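Side-chain contacts in DNA polymerase III, beta subunit (Thermotoga maritima, PDB 1VPK), which probably tethers DNA polymerases and other proteins to DNA as a ring-shaped, head-to-tail homodimeric sliding clamp, making replication processive: residues F45-E48 with N53-I56; L207-E212 with T243-V248. All blocks are in the same frame, centred on the assembly; numbering follows the deposited sequence.

Interaction 1 of 2, residues F45-E48 with N53-I56; sequences FLFE and NFYI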
loop_
_atom_site.group_PDB
_atom_site.type_symbol
_atom_site.label_atom_id
_atom_site.label_comp_id
_atom_site.label_asym_id
_atom_site.label_seq_id
_atom_site.Cartn_x
_atom_site.Cartn_y
_atom_site.Cartn_z
ATOM N N PHE A 45 14.509 6.555 22.149
ATOM C CA PHE A 45 15.282 5.457 22.721
ATOM C C PHE A 45 16.260 5.988 23.734
ATOM O O PHE A 45 16.996 6.964 23.466
ATOM C CB PHE A 45 16.121 4.722 21.651
ATOM C CG PHE A 45 15.307 4.076 20.605
ATOM C CD1 PHE A 45 14.699 2.858 20.856
ATOM C CD2 PHE A 45 15.182 4.645 19.366
ATOM C CE1 PHE A 45 13.941 2.221 19.883
ATOM C CE2 PHE A 45 14.404 4.029 18.374
ATOM C CZ PHE A 45 13.759 2.833 18.652
ATOM N N LEU A 46 16.333 5.327 24.872
ATOM C CA LEU A 46 17.474 5.510 25.763
ATOM C C LEU A 46 18.680 4.732 25.225
ATOM O O LEU A 46 18.586 3.534 25.020
ATOM C CB LEU A 46 17.146 5.006 27.179
ATOM C CG LEU A 46 18.285 5.139 28.202
ATOM C CD1 LEU A 46 18.457 6.529 28.635
ATOM C CD2 LEU A 46 18.011 4.288 29.396
ATOM N N PHE A 47 19.811 5.422 25.017
ATOM C CA PHE A 47 21.103 4.782 24.757
ATOM C C PHE A 47 21.894 4.967 26.045
ATOM O O PHE A 47 22.071 6.091 26.526
ATOM C CB PHE A 47 21.876 5.445 23.610
ATOM C CG PHE A 47 21.429 5.043 22.217
ATOM C CD1 PHE A 47 20.127 4.711 21.935
ATOM C CD2 PHE A 47 22.337 5.049 21.192
ATOM C CE1 PHE A 47 19.718 4.368 20.673
ATOM C CE2 PHE A 47 21.942 4.679 19.862
ATOM C CZ PHE A 47 20.657 4.343 19.604
ATOM N N GLU A 48 22.375 3.860 26.605
ATOM C CA GLU A 48 23.188 3.906 27.787
ATOM C C GLU A 48 24.446 3.058 27.623
ATOM O O GLU A 48 24.363 1.885 27.294
ATOM C CB GLU A 48 22.392 3.390 28.968
ATOM C CG GLU A 48 23.094 3.622 30.254
ATOM C CD GLU A 48 22.244 3.365 31.482
ATOM O OE1 GLU A 48 21.117 2.808 31.359
ATOM O OE2 GLU A 48 22.752 3.732 32.568
ATOM N N ASN A 53 29.205 -2.051 28.723
ATOM C CA ASN A 53 27.898 -2.517 28.315
ATOM C C ASN A 53 27.178 -1.350 27.614
ATOM O O ASN A 53 27.383 -0.166 27.963
ATOM C CB ASN A 53 27.105 -2.948 29.528
ATOM C CG ASN A 53 27.814 -3.977 30.352
ATOM O OD1 ASN A 53 27.809 -5.161 30.013
ATOM N ND2 ASN A 53 28.430 -3.534 31.458
ATOM N N PHE A 54 26.463 -1.683 26.556
ATOM C CA PHE A 54 25.703 -0.741 25.760
ATOM C C PHE A 54 24.284 -1.297 25.734
ATOM O O PHE A 54 24.057 -2.448 25.292
ATOM C CB PHE A 54 26.329 -0.601 24.352
ATOM C CG PHE A 54 25.516 0.226 23.362
ATOM C CD1 PHE A 54 24.663 1.294 23.767
ATOM C CD2 PHE A 54 25.625 -0.026 22.017
ATOM C CE1 PHE A 54 23.919 2.014 22.812
ATOM C CE2 PHE A 54 24.906 0.708 21.083
ATOM C CZ PHE A 54 24.031 1.711 21.498
ATOM N N TYR A 55 23.354 -0.537 26.305
ATOM C CA TYR A 55 21.910 -0.865 26.290
ATOM C C TYR A 55 21.123 0.189 25.480
ATOM O O TYR A 55 21.409 1.423 25.542
ATOM C CB TYR A 55 21.324 -0.845 27.705
ATOM C CG TYR A 55 22.061 -1.686 28.680
ATOM C CD1 TYR A 55 21.878 -3.044 28.707
ATOM C CD2 TYR A 55 22.949 -1.122 29.584
ATOM C CE1 TYR A 55 22.570 -3.825 29.590
ATOM C CE2 TYR A 55 23.631 -1.906 30.480
ATOM C CZ TYR A 55 23.440 -3.252 30.463
ATOM O OH TYR A 55 24.100 -4.052 31.347
ATOM N N ILE A 56 20.150 -0.310 24.733
ATOM C CA ILE A 56 19.117 0.521 24.110
ATOM C C ILE A 56 17.767 0.164 24.776
ATOM O O ILE A 56 17.410 -1.037 24.853
ATOM C CB ILE A 56 19.035 0.237 22.633
ATOM C CG1 ILE A 56 20.329 0.745 21.946
ATOM C CG2 ILE A 56 17.792 0.861 22.017
ATOM C CD1 ILE A 56 20.506 0.241 20.493
#
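Phe47 and Phe54 meet across antiparallel strands of a beta hairpin in the N-terminal clamp domain, the strand axes approaching to 4.8 Å. The rim of Phe54, at CE1 and CZ, is turned toward the face of Phe47 in an offset edge-to-face pair, centroids 5.5 Å apart and planes at 61°. Ile56, paired with Phe47 at a non-hydrogen-bonded site, lies alongside it and sets CG1 over a ring face, 4.2 Å from its centroid, a CH-pi contact displaced toward the rim. With CG of Phe54 anti to the backbone N (chi1 173°), that ring leans away from the turn to reach Phe47. Replacing Phe47 by an alanine would probably deprive the Phe54 edge and Ile56 CG1 of their shared aromatic partner and open a gap beneath helix 19-29, whose Ile26 touches both Phe47 and Ile56. On the same face, Phe45 CD1 reaches Ile56 CG2 at 3.9 Å. The backbone fixes the register: Glu48 and Tyr55 form a hydrogen-bonded pair whose side chains occupy the other face, where Tyr55 makes a cation-pi contact with Lys66. Tyr55 N donates to Glu48 O and Glu48 N to Tyr55 O, each 2.8 Å and 168° at the hydrogen.

Interaction 2 of 2, residues L207-E212 with T243-V248; sequences LKSMKE and TVMRVV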
loop_
_atom_site.group_PDB
_atom_site.type_symbol
_atom_site.label_atom_id
_atom_site.label_comp_id
_atom_site.label_asym_id
_atom_site.label_seq_id
_atom_site.Cartn_x
_atom_site.Cartn_y
_atom_site.Cartn_z
ATOM N N LEU A 207 -3.178 -4.406 23.923
ATOM C CA LEU A 207 -2.860 -4.614 22.529
ATOM C C LEU A 207 -1.496 -4.022 22.187
ATOM O O LEU A 207 -0.715 -4.668 21.483
ATOM C CB LEU A 207 -3.949 -4.021 21.643
ATOM C CG LEU A 207 -3.811 -4.210 20.127
ATOM C CD1 LEU A 207 -3.600 -5.659 19.754
ATOM C CD2 LEU A 207 -5.043 -3.660 19.496
ATOM N N LYS A 208 -1.189 -2.836 22.724
ATOM C CA LYS A 208 0.125 -2.230 22.517
ATOM C C LYS A 208 1.269 -3.134 23.055
ATOM O O LYS A 208 2.280 -3.310 22.388
ATOM C CB LYS A 208 0.207 -0.807 23.077
ATOM C CG LYS A 208 1.612 -0.211 22.850
ATOM C CD LYS A 208 1.692 1.167 22.289
ATOM C CE LYS A 208 3.160 1.665 22.300
ATOM N NZ LYS A 208 3.274 2.975 22.890
ATOM N N SER A 209 1.068 -3.751 24.216
ATOM C CA SER A 209 2.055 -4.648 24.787
ATOM C C SER A 209 2.252 -5.865 23.884
ATOM O O SER A 209 3.368 -6.268 23.612
ATOM C CB SER A 209 1.654 -5.093 26.189
ATOM O OG SER A 209 1.832 -4.074 27.144
ATOM N N MET A 210 1.145 -6.392 23.383
ATOM C CA MET A 210 1.132 -7.557 22.503
ATOM C C MET A 210 1.775 -7.393 21.149
ATOM O O MET A 210 2.389 -8.337 20.648
ATOM C CB MET A 210 -0.315 -8.059 22.365
ATOM C CG MET A 210 -0.828 -8.677 23.657
ATOM S SD MET A 210 0.137 -10.079 24.235
ATOM C CE MET A 210 -0.013 -11.312 22.919
ATOM N N LYS A 211 1.674 -6.189 20.584
ATOM C CA LYS A 211 2.391 -5.825 19.378
ATOM C C LYS A 211 3.916 -5.770 19.594
ATOM O O LYS A 211 4.719 -6.091 18.691
ATOM C CB LYS A 211 1.845 -4.500 18.848
ATOM C CG LYS A 211 0.406 -4.671 18.275
ATOM C CD LYS A 211 -0.124 -3.387 17.634
ATOM C CE LYS A 211 -1.662 -3.408 17.224
ATOM N NZ LYS A 211 -2.232 -1.973 17.323
ATOM N N GLU A 212 4.326 -5.407 20.800
ATOM C CA GLU A 212 5.736 -5.479 21.125
ATOM C C GLU A 212 6.121 -6.958 21.283
ATOM O O GLU A 212 7.178 -7.348 20.836
ATOM C CB GLU A 212 6.089 -4.628 22.364
ATOM C CG GLU A 212 7.529 -4.765 22.825
ATOM C CD GLU A 212 8.605 -4.485 21.769
ATOM O OE1 GLU A 212 8.390 -3.849 20.706
ATOM O OE2 GLU A 212 9.750 -4.855 22.049
ATOM N N THR A 243 11.803 -7.702 28.047
ATOM C CA THR A 243 10.582 -6.952 27.860
ATOM C C THR A 243 9.697 -7.180 29.074
ATOM O O THR A 243 9.473 -8.314 29.443
ATOM C CB THR A 243 9.869 -7.395 26.564
ATOM O OG1 THR A 243 10.730 -7.134 25.441
ATOM C CG2 THR A 243 8.573 -6.656 26.360
ATOM N N VAL A 244 9.176 -6.097 29.659
ATOM C CA VAL A 244 8.333 -6.171 30.835
ATOM C C VAL A 244 7.097 -5.359 30.572
ATOM O O VAL A 244 7.156 -4.249 30.022
ATOM C CB VAL A 244 9.040 -5.736 32.153
ATOM C CG1 VAL A 244 9.385 -4.220 32.140
ATOM C CG2 VAL A 244 8.172 -6.053 33.346
ATOM N N MET A 245 5.957 -5.934 30.903
ATOM C CA MET A 245 4.674 -5.305 30.604
ATOM C C MET A 245 3.806 -5.321 31.826
ATOM O O MET A 245 3.650 -6.376 32.443
ATOM C CB MET A 245 3.981 -6.083 29.505
ATOM C CG MET A 245 4.656 -5.998 28.205
ATOM S SD MET A 245 4.458 -7.420 27.127
ATOM C CE MET A 245 5.283 -8.731 28.075
ATOM N N ARG A 246 3.212 -4.182 32.183
ATOM C CA ARG A 246 2.213 -4.175 33.267
ATOM C C ARG A 246 0.931 -4.759 32.766
ATOM O O ARG A 246 0.442 -4.411 31.704
ATOM C CB ARG A 246 1.931 -2.782 33.829
ATOM C CG ARG A 246 3.182 -2.137 34.515
ATOM C CD ARG A 246 2.965 -0.646 34.849
ATOM N NE ARG A 246 1.744 -0.402 35.640
ATOM C CZ ARG A 246 1.668 -0.488 36.972
ATOM N NH1 ARG A 246 2.733 -0.836 37.696
ATOM N NH2 ARG A 246 0.522 -0.229 37.593
ATOM N N VAL A 247 0.363 -5.628 33.588
ATOM C CA VAL A 247 -0.844 -6.373 33.274
ATOM C C VAL A 247 -2.062 -5.438 33.211
ATOM O O VAL A 247 -2.062 -4.435 33.883
ATOM C CB VAL A 247 -0.913 -7.486 34.366
ATOM C CG1 VAL A 247 -2.217 -7.590 35.064
ATOM C CG2 VAL A 247 -0.331 -8.737 33.795
ATOM N N VAL A 248 -3.061 -5.694 32.382
ATOM C CA VAL A 248 -4.188 -4.767 32.381
ATOM C C VAL A 248 -5.058 -4.907 33.659
ATOM O O VAL A 248 -5.444 -6.000 34.044
ATOM C CB VAL A 248 -5.031 -4.885 31.130
ATOM C CG1 VAL A 248 -6.164 -3.875 31.164
ATOM C CG2 VAL A 248 -4.152 -4.664 29.888
HETATM O O HOH W 1 -0.097 -4.620 29.096
#
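Ser209 and Met245 bring the first turns of helix 207-218 against strand 241-246, with CA atoms 6.4 Å apart, while Glu212 and Thr243, one helical turn on, stand wider at 8.4 Å between CA atoms. This is helix-on-sheet packing within the central clamp domain: residues three apart on the helix face residues two apart on the strand, so Ser209 and Glu212 share one side of the helix, and Thr243 and Met245 one face of the strand. Met245 lies against Ser209 from CB to SD. Its CG comes 3.6 Å from Ser209 OG, and its SD lies 3.8 Å from Ser209 CB; the bend at chi3 (-64°) turns the methyl away from the serine. The second pair is lighter, Glu212 and Thr243 meeting obliquely through aliphatic carbons, CG to CG2, at 4.1 Å. The carboxylate takes no part in that touch; its OE1 accepts a hydrogen bond from Asn215 ND2. Thr63, on the neighbouring strand 63-68, touches Met245 and Glu212, and its OG1 is hydrogen-bonded to Ser209 OG. The buried serine hydroxyl thus has polar partners although its nearest neighbour across the contact is a methionine carbon. A water provides another, bridging helix and strand: it lies 2.8 Å from Ser209 OG and donates to Arg246 O at 2.7 Å.

Overall arrangement
Interactions 1 and 2 both reach the eight-stranded sheet that runs from the N-terminal into the central domain, joined where strand 63-68 pairs with strand 241-246. Their centres lie 20 Å apart and their nearest atoms about 8 Å, without touching. Interaction 1 has a buried aromatic face and a partly exposed Glu48-Tyr55 face, covering 336 Å²; interaction 2, wholly buried, covers 171 Å². The difference is consistent with the elements joined: neighbouring strands share backbone hydrogen bonds and clustered aromatic rings, whereas helix and strand meet through a serine hydroxyl, methionine carbons and sulfur, an aliphatic touch and a water bridge. Each stays within one domain, and strand 63-68 supplies the continuity, between strands 53-59 and 241-246.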